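Local coordinates for outer membrane lipoprotein carrier protein LolA (Thermus thermophilus, PDB 2YZY) that is of unproven function but, with its LolA-like fold, probably shields the acyl chains of lipoproteins as it carries them towards the outer membrane, at residues Gly61-Glu64 / Gly65-Thr68; Asn77-Tyr80 / Leu81-Gln84; Tyr149-Ala153 / Asp154-Leu158. All blocks are in the same frame, centred on the assembly; numbering follows the deposited sequence.

Contact 1 of 3, residues Gly61-Glu64 / Gly65-Thr68; sequences GSLE and GNFT
A type II beta turn runs from Leu63 to Asn66, in the connection that leads from strand 52-59 into strand 67-70 of the LolA-like beta fold. Its closing bond goes from Asn66 N to Leu63 O, 2.8 Å long and fairly straight at 159°, with the donor tilted somewhat out of the carbonyl plane. The corner of the turn is Glu64-Gly65. Gly65 has a positive phi, the left-handed setting expected at the third position of a type II turn; a CB there would collide with Glu64 O, which accounts for the glycine.

Asn66 is the side chain that bends back over the turn. The turn itself puts Asn66 CB 3.1 Å from Leu63 O, and CG, beside the backbone N and anti to the carbonyl carbon (chi1 -69°), then sets the amide against Leu63. The two side chains cross at about a right angle, and the contact is made at their ends, Leu63 CD2 lying 3.8 Å from Asn66 ND2. Both ends of this amide are held. Asn66 OD1 takes a hydrogen bond from Tyr80 N at the end of the next strand, so the turn is tied to the neighbouring hairpin, while a water also reaches OD1. These partners probably fix which way round the amide sits. Beyond the turn Phe67 enters the strand, where its ring meets that of Tyr78, and Leu63 packs on Phe57 of strand 52-59. Glu64 stretches away from the turn, and its OE2 bonds a pentanediol molecule probably left from crystallisation. On the ND2 side, one water links the segments: it accepts from Asn66 ND2 at 2.9 Å and donates to Ser62 O.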
loop_
_atom_site.group_PDB
_atom_site.type_symbol
_atom_site.label_atom_id
_atom_site.label_comp_id
_atom_site.label_asym_id
_atom_site.label_seq_id
_atom_site.Cartn_x
_atom_site.Cartn_y
_atom_site.Cartn_z
ATOM N N GLY A 61 13.920 -4.150 -11.027
ATOM C CA GLY A 61 14.764 -3.209 -11.743
ATOM C C GLY A 61 14.016 -2.198 -12.588
ATOM O O GLY A 61 14.458 -1.062 -12.731
ATOM N N SER A 62 12.888 -2.611 -13.156
ATOM C CA SER A 62 12.090 -1.722 -13.991
ATOM C C SER A 62 11.434 -0.586 -13.209
ATOM O O SER A 62 11.058 0.428 -13.801
ATOM C CB SER A 62 11.009 -2.519 -14.721
ATOM O OG SER A 62 10.120 -3.126 -13.800
ATOM N N LEU A 63 11.293 -0.750 -11.892
ATOM C CA LEU A 63 10.665 0.278 -11.060
ATOM C C LEU A 63 11.631 0.962 -10.100
ATOM O O LEU A 63 11.294 1.979 -9.498
ATOM C CB LEU A 63 9.509 -0.317 -10.242
ATOM C CG LEU A 63 8.380 -1.032 -10.987
ATOM C CD1 LEU A 63 7.291 -1.417 -9.991
ATOM C CD2 LEU A 63 7.811 -0.129 -12.060
ATOM N N GLU A 64 12.829 0.405 -9.955
ATOM C CA GLU A 64 13.830 0.952 -9.045
ATOM C C GLU A 64 14.013 2.462 -9.223
ATOM O O GLU A 64 14.362 2.924 -10.308
ATOM C CB GLU A 64 15.162 0.233 -9.266
ATOM C CG GLU A 64 16.260 0.602 -8.273
ATOM C CD GLU A 64 17.588 -0.040 -8.627
ATOM O OE1 GLU A 64 17.631 -1.278 -8.784
ATOM O OE2 GLU A 64 18.591 0.696 -8.756
ATOM N N GLY A 65 13.771 3.227 -8.156
ATOM C CA GLY A 65 13.925 4.673 -8.235
ATOM C C GLY A 65 12.644 5.442 -8.500
ATOM O O GLY A 65 12.585 6.652 -8.275
ATOM N N ASN A 66 11.624 4.748 -8.993
ATOM C CA ASN A 66 10.333 5.375 -9.270
ATOM C C ASN A 66 9.638 5.708 -7.963
ATOM O O ASN A 66 9.956 5.150 -6.915
ATOM C CB ASN A 66 9.397 4.419 -10.019
ATOM C CG ASN A 66 9.837 4.143 -11.436
ATOM O OD1 ASN A 66 10.948 4.487 -11.837
ATOM N ND2 ASN A 66 8.962 3.492 -12.205
ATOM N N PHE A 67 8.691 6.634 -8.023
ATOM C CA PHE A 67 7.904 6.941 -6.845
ATOM C C PHE A 67 6.572 7.510 -7.284
ATOM O O PHE A 67 6.423 8.002 -8.410
ATOM C CB PHE A 67 8.648 7.888 -5.873
ATOM C CG PHE A 67 8.858 9.287 -6.386
ATOM C CD1 PHE A 67 7.834 10.234 -6.327
ATOM C CD2 PHE A 67 10.099 9.673 -6.879
ATOM C CE1 PHE A 67 8.050 11.546 -6.751
ATOM C CE2 PHE A 67 10.327 10.985 -7.309
ATOM C CZ PHE A 67 9.297 11.921 -7.242
ATOM N N THR A 68 5.591 7.387 -6.403
ATOM C CA THR A 68 4.253 7.882 -6.668
ATOM C C THR A 68 3.830 8.771 -5.514
ATOM O O THR A 68 4.010 8.417 -4.350
ATOM C CB THR A 68 3.245 6.726 -6.776
ATOM O OG1 THR A 68 3.622 5.862 -7.851
ATOM C CG2 THR A 68 1.842 7.263 -7.026
HETATM O O HOH W 1 12.535 3.588 -13.931
HETATM O O HOH W 2 9.232 2.432 -14.838
#

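Contact 2 of 3, residues Asn77-Tyr80 / Leu81-Gln84; sequences NYLY and LTNQ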
loop_
_atom_site.group_PDB
_atom_site.type_symbol
_atom_site.label_atom_id
_atom_site.label_comp_id
_atom_site.label_asym_id
_atom_site.label_seq_id
_atom_site.Cartn_x
_atom_site.Cartn_y
_atom_site.Cartn_z
ATOM N N ASN A 77 3.443 10.362 -10.852
ATOM C CA ASN A 77 4.162 9.112 -11.017
ATOM C C ASN A 77 5.498 9.434 -11.656
ATOM O O ASN A 77 5.562 9.823 -12.820
ATOM C CB ASN A 77 3.375 8.133 -11.890
ATOM C CG ASN A 77 2.349 7.355 -11.098
ATOM O OD1 ASN A 77 2.698 6.491 -10.292
ATOM N ND2 ASN A 77 1.076 7.664 -11.309
ATOM N N TYR A 78 6.566 9.304 -10.876
ATOM C CA TYR A 78 7.896 9.574 -11.390
ATOM C C TYR A 78 8.519 8.280 -11.894
ATOM O O TYR A 78 8.569 7.273 -11.178
ATOM C CB TYR A 78 8.791 10.192 -10.310
ATOM C CG TYR A 78 10.174 10.520 -10.831
ATOM C CD1 TYR A 78 10.353 11.510 -11.801
ATOM C CD2 TYR A 78 11.298 9.803 -10.409
ATOM C CE1 TYR A 78 11.606 11.774 -12.345
ATOM C CE2 TYR A 78 12.561 10.062 -10.948
ATOM C CZ TYR A 78 12.707 11.048 -11.917
ATOM O OH TYR A 78 13.942 11.302 -12.472
ATOM N N LEU A 79 8.973 8.316 -13.142
ATOM C CA LEU A 79 9.605 7.164 -13.776
ATOM C C LEU A 79 11.087 7.511 -13.846
ATOM O O LEU A 79 11.511 8.335 -14.654
ATOM C CB LEU A 79 9.015 6.958 -15.174
ATOM C CG LEU A 79 7.484 6.900 -15.195
ATOM C CD1 LEU A 79 6.995 6.757 -16.636
ATOM C CD2 LEU A 79 6.995 5.734 -14.332
ATOM N N TYR A 80 11.869 6.866 -12.990
ATOM C CA TYR A 80 13.293 7.139 -12.879
ATOM C C TYR A 80 14.129 7.016 -14.150
ATOM O O TYR A 80 14.837 7.951 -14.518
ATOM C CB TYR A 80 13.894 6.245 -11.792
ATOM C CG TYR A 80 15.327 6.592 -11.445
ATOM C CD1 TYR A 80 15.624 7.544 -10.468
ATOM C CD2 TYR A 80 16.384 5.977 -12.109
ATOM C CE1 TYR A 80 16.942 7.873 -10.162
ATOM C CE2 TYR A 80 17.701 6.299 -11.812
ATOM C CZ TYR A 80 17.975 7.246 -10.839
ATOM O OH TYR A 80 19.285 7.558 -10.557
ATOM N N LEU A 81 14.044 5.874 -14.823
ATOM C CA LEU A 81 14.852 5.659 -16.019
ATOM C C LEU A 81 14.537 6.582 -17.189
ATOM O O LEU A 81 15.409 6.845 -18.014
ATOM C CB LEU A 81 14.770 4.192 -16.449
ATOM C CG LEU A 81 15.484 3.241 -15.484
ATOM C CD1 LEU A 81 15.128 1.801 -15.819
ATOM C CD2 LEU A 81 16.991 3.463 -15.558
ATOM N N THR A 82 13.313 7.094 -17.258
ATOM C CA THR A 82 12.950 7.998 -18.345
ATOM C C THR A 82 12.889 9.446 -17.865
ATOM O O THR A 82 12.655 10.359 -18.659
ATOM C CB THR A 82 11.581 7.628 -18.962
ATOM O OG1 THR A 82 10.554 7.768 -17.974
ATOM C CG2 THR A 82 11.594 6.189 -19.469
ATOM N N ASN A 83 13.121 9.649 -16.569
ATOM C CA ASN A 83 13.081 10.972 -15.946
ATOM C C ASN A 83 11.806 11.730 -16.302
ATOM O O ASN A 83 11.833 12.926 -16.607
ATOM C CB ASN A 83 14.316 11.799 -16.338
ATOM C CG ASN A 83 14.423 13.093 -15.545
ATOM O OD1 ASN A 83 14.118 13.133 -14.352
ATOM N ND2 ASN A 83 14.871 14.157 -16.203
ATOM N N GLN A 84 10.681 11.021 -16.250
ATOM C CA GLN A 84 9.384 11.611 -16.550
ATOM C C GLN A 84 8.515 11.662 -15.303
ATOM O O GLN A 84 8.450 10.698 -14.537
ATOM C CB GLN A 84 8.652 10.791 -17.616
ATOM C CG GLN A 84 9.330 10.752 -18.974
ATOM C CD GLN A 84 8.677 9.760 -19.913
ATOM O OE1 GLN A 84 8.574 8.572 -19.604
ATOM N NE2 GLN A 84 8.230 10.242 -21.070
#
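Backbone bonds between Leu79 and Gln84 close this turn. Leu79 N gives a nearly linear bond to Gln84 O (2.8 Å, 172°), and Gln84 N returns a longer one to Leu79 O. Inside that pair Asn83 N reaches Tyr80 O from above the carbonyl plane, at 3.2 Å.

Among the side chains, Tyr78 OH donates to Asn83 OD1 over 2.6 Å. The oxygen sits at the ring edge, in its plane, whereas the amide is turned 80° against the ring. Asn83 CG lies anti to its own N (chi1 -171°), which brings OD1 to the phenol oxygen; ND2 goes to Asp194 O. An alanine in place of Tyr78 has no hydroxyl to give Asn83 OD1, and the amide would probably be less firmly fixed. On the face of Leu79 and Gln84, Thr82 OG1 donates to Gln84 OE1 at 2.7 Å.

Leu79 packs against these oxygens: it lies alongside Thr82, with Leu79 CB 3.3 Å from Thr82 OG1, and its CD1 meets Gln84 OE1. The apolar pair is Tyr80 CD2 with Leu81 CD2, 4.3 Å apart. Asn83, with positive phi, and Gln84 both face Leu79, the G1 beta bulge of a hairpin joining strands 75-79 and 84-88.

Contact 3 of 3, residues Tyr149-Ala153 / Asp154-Leu158; sequences YILKA and DPRPL
The beta hairpin of strands 145-151 and 156-163 turns here, and Leu151 is the side chain round which its end is packed. With CG anti to the backbone N (chi1 -178°), the Leu151 side chain puts CD2 beside Arg156. The two run side by side, both pointing the same way, and Leu151 CD2 comes 3.9 Å from Arg156 NE, oblique to the guanidinium. Leu158 crosses Leu151 at a slant, laying CD1 3.7 Å from Leu151 CB. Leu151 thus touches both, the guanidinium end of Arg156 through CD2 and Leu158 through CB, while Glu127 of a nearby loop touches both leucines.

On the opposite face Ile150 pairs with Pro157. The delta methyl of Ile150 approaches the proline ring, with CD1 4.1 Å from Pro157 CB, and Val15 and Ile11 of helix 7-18 lie against this side: Ile150 touches both, Pro157 touches Val15. The hairpin end is therefore one of the places where the helix rests on the strands.

Two backbone bonds pull the strands together. Leu158 N donates to Tyr149 O at 2.8 Å, and Leu151 N to Arg156 O at 2.9 Å, the latter nearly in line with the carbonyl. Pro155 and Pro157 have no N-H to offer, and their CA atoms instead lie close to carbonyl oxygens, Pro157 CA to Tyr149 O and Pro155 CA to Leu151 O.

Charges gather at the tip. Asp154 OD1 is bound by Asn18 and by Arg180, and Lys152 reaches away to Glu122. Within the turn itself, Asp154 OD2 lies at the edge of the Arg156 guanidinium, in its plane, in a long salt bridge of 3.8 Å to NE.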
loop_
_atom_site.group_PDB
_atom_site.type_symbol
_atom_site.label_atom_id
_atom_site.label_comp_id
_atom_site.label_asym_id
_atom_site.label_seq_id
_atom_site.Cartn_x
_atom_site.Cartn_y
_atom_site.Cartn_z
ATOM N N TYR A 149 -4.944 -9.365 5.859
ATOM C CA TYR A 149 -4.593 -9.669 7.242
ATOM C C TYR A 149 -4.349 -8.391 8.027
ATOM O O TYR A 149 -3.546 -7.544 7.623
ATOM C CB TYR A 149 -3.352 -10.563 7.261
ATOM C CG TYR A 149 -3.583 -11.895 6.586
ATOM C CD1 TYR A 149 -4.053 -12.991 7.308
ATOM C CD2 TYR A 149 -3.373 -12.050 5.217
ATOM C CE1 TYR A 149 -4.307 -14.212 6.680
ATOM C CE2 TYR A 149 -3.624 -13.264 4.580
ATOM C CZ TYR A 149 -4.091 -14.340 5.321
ATOM O OH TYR A 149 -4.343 -15.541 4.700
ATOM N N ILE A 150 -5.052 -8.263 9.151
ATOM C CA ILE A 150 -4.962 -7.085 10.009
ATOM C C ILE A 150 -4.484 -7.442 11.414
ATOM O O ILE A 150 -5.088 -8.280 12.090
ATOM C CB ILE A 150 -6.345 -6.399 10.140
ATOM C CG1 ILE A 150 -6.910 -6.072 8.752
ATOM C CG2 ILE A 150 -6.232 -5.149 11.013
ATOM C CD1 ILE A 150 -6.056 -5.109 7.930
ATOM N N LEU A 151 -3.401 -6.804 11.853
ATOM C CA LEU A 151 -2.859 -7.038 13.189
ATOM C C LEU A 151 -3.928 -6.622 14.205
ATOM O O LEU A 151 -4.505 -5.543 14.095
ATOM C CB LEU A 151 -1.585 -6.206 13.394
ATOM C CG LEU A 151 -0.851 -6.350 14.732
ATOM C CD1 LEU A 151 -0.350 -7.772 14.898
ATOM C CD2 LEU A 151 0.320 -5.377 14.780
ATOM N N LYS A 152 -4.196 -7.475 15.191
ATOM C CA LYS A 152 -5.218 -7.167 16.193
ATOM C C LYS A 152 -4.806 -6.163 17.271
ATOM O O LYS A 152 -5.543 -5.218 17.551
ATOM C CB LYS A 152 -5.701 -8.455 16.874
ATOM C CG LYS A 152 -6.485 -9.389 15.961
ATOM C CD LYS A 152 -6.956 -10.640 16.698
ATOM C CE LYS A 152 -7.947 -10.309 17.804
ATOM N NZ LYS A 152 -8.402 -11.534 18.526
ATOM N N ALA A 153 -3.636 -6.371 17.868
ATOM C CA ALA A 153 -3.142 -5.503 18.941
ATOM C C ALA A 153 -2.967 -4.039 18.544
ATOM O O ALA A 153 -3.197 -3.139 19.352
ATOM C CB ALA A 153 -1.829 -6.054 19.479
ATOM N N ASP A 154 -2.546 -3.810 17.306
ATOM C CA ASP A 154 -2.340 -2.461 16.789
ATOM C C ASP A 154 -2.874 -2.498 15.361
ATOM O O ASP A 154 -2.113 -2.641 14.405
ATOM C CB ASP A 154 -0.846 -2.118 16.816
ATOM C CG ASP A 154 -0.551 -0.717 16.307
ATOM O OD1 ASP A 154 -1.354 0.200 16.576
ATOM O OD2 ASP A 154 0.495 -0.530 15.652
ATOM N N PRO A 155 -4.204 -2.378 15.207
ATOM C CA PRO A 155 -4.920 -2.404 13.928
ATOM C C PRO A 155 -4.248 -1.731 12.739
ATOM O O PRO A 155 -4.261 -0.508 12.610
ATOM C CB PRO A 155 -6.260 -1.767 14.274
ATOM C CG PRO A 155 -6.484 -2.257 15.665
ATOM C CD PRO A 155 -5.133 -2.042 16.305
ATOM N N ARG A 156 -3.674 -2.556 11.869
ATOM C CA ARG A 156 -3.005 -2.092 10.660
ATOM C C ARG A 156 -2.813 -3.306 9.755
ATOM O O ARG A 156 -2.753 -4.442 10.231
ATOM C CB ARG A 156 -1.655 -1.449 10.997
ATOM C CG ARG A 156 -0.603 -2.384 11.572
ATOM C CD ARG A 156 0.585 -1.581 12.102
ATOM N NE ARG A 156 1.657 -2.427 12.619
ATOM C CZ ARG A 156 2.488 -3.141 11.863
ATOM N NH1 ARG A 156 2.381 -3.117 10.542
ATOM N NH2 ARG A 156 3.429 -3.885 12.433
ATOM N N PRO A 157 -2.728 -3.083 8.435
ATOM C CA PRO A 157 -2.551 -4.178 7.480
ATOM C C PRO A 157 -1.179 -4.829 7.563
ATOM O O PRO A 157 -0.163 -4.156 7.737
ATOM C CB PRO A 157 -2.772 -3.507 6.120
ATOM C CG PRO A 157 -3.522 -2.237 6.453
ATOM C CD PRO A 157 -2.880 -1.799 7.732
ATOM N N LEU A 158 -1.154 -6.149 7.432
ATOM C CA LEU A 158 0.101 -6.879 7.476
ATOM C C LEU A 158 0.368 -7.610 6.173
ATOM O O LEU A 158 1.524 -7.850 5.818
ATOM C CB LEU A 158 0.089 -7.912 8.605
ATOM C CG LEU A 158 0.080 -7.419 10.049
ATOM C CD1 LEU A 158 -0.016 -8.615 10.989
ATOM C CD2 LEU A 158 1.347 -6.625 10.319
#

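How the contacts relate
From the N terminus, contact 1 comes first and closes the turn between strands 52-59 and 67-70. Contact 2 follows and closes the next hairpin, from strand 75-79 into 84-88; contact 3 closes the later one between 145-151 and 156-163. All three are in series, none nested in or crossing another. Contacts 1 and 2 touch, since strands 67-70 and 75-79 are neighbours: Thr68 OG1 meets Asn77 OD1 at 2.7 Å, and Phe67 O meets Tyr78 N. Contact 3 lies on the opposite side of the chain's centre from the other two, its centre about 27 Å from that of contact 1 and 33 Å from that of contact 2, beside helix 7-18.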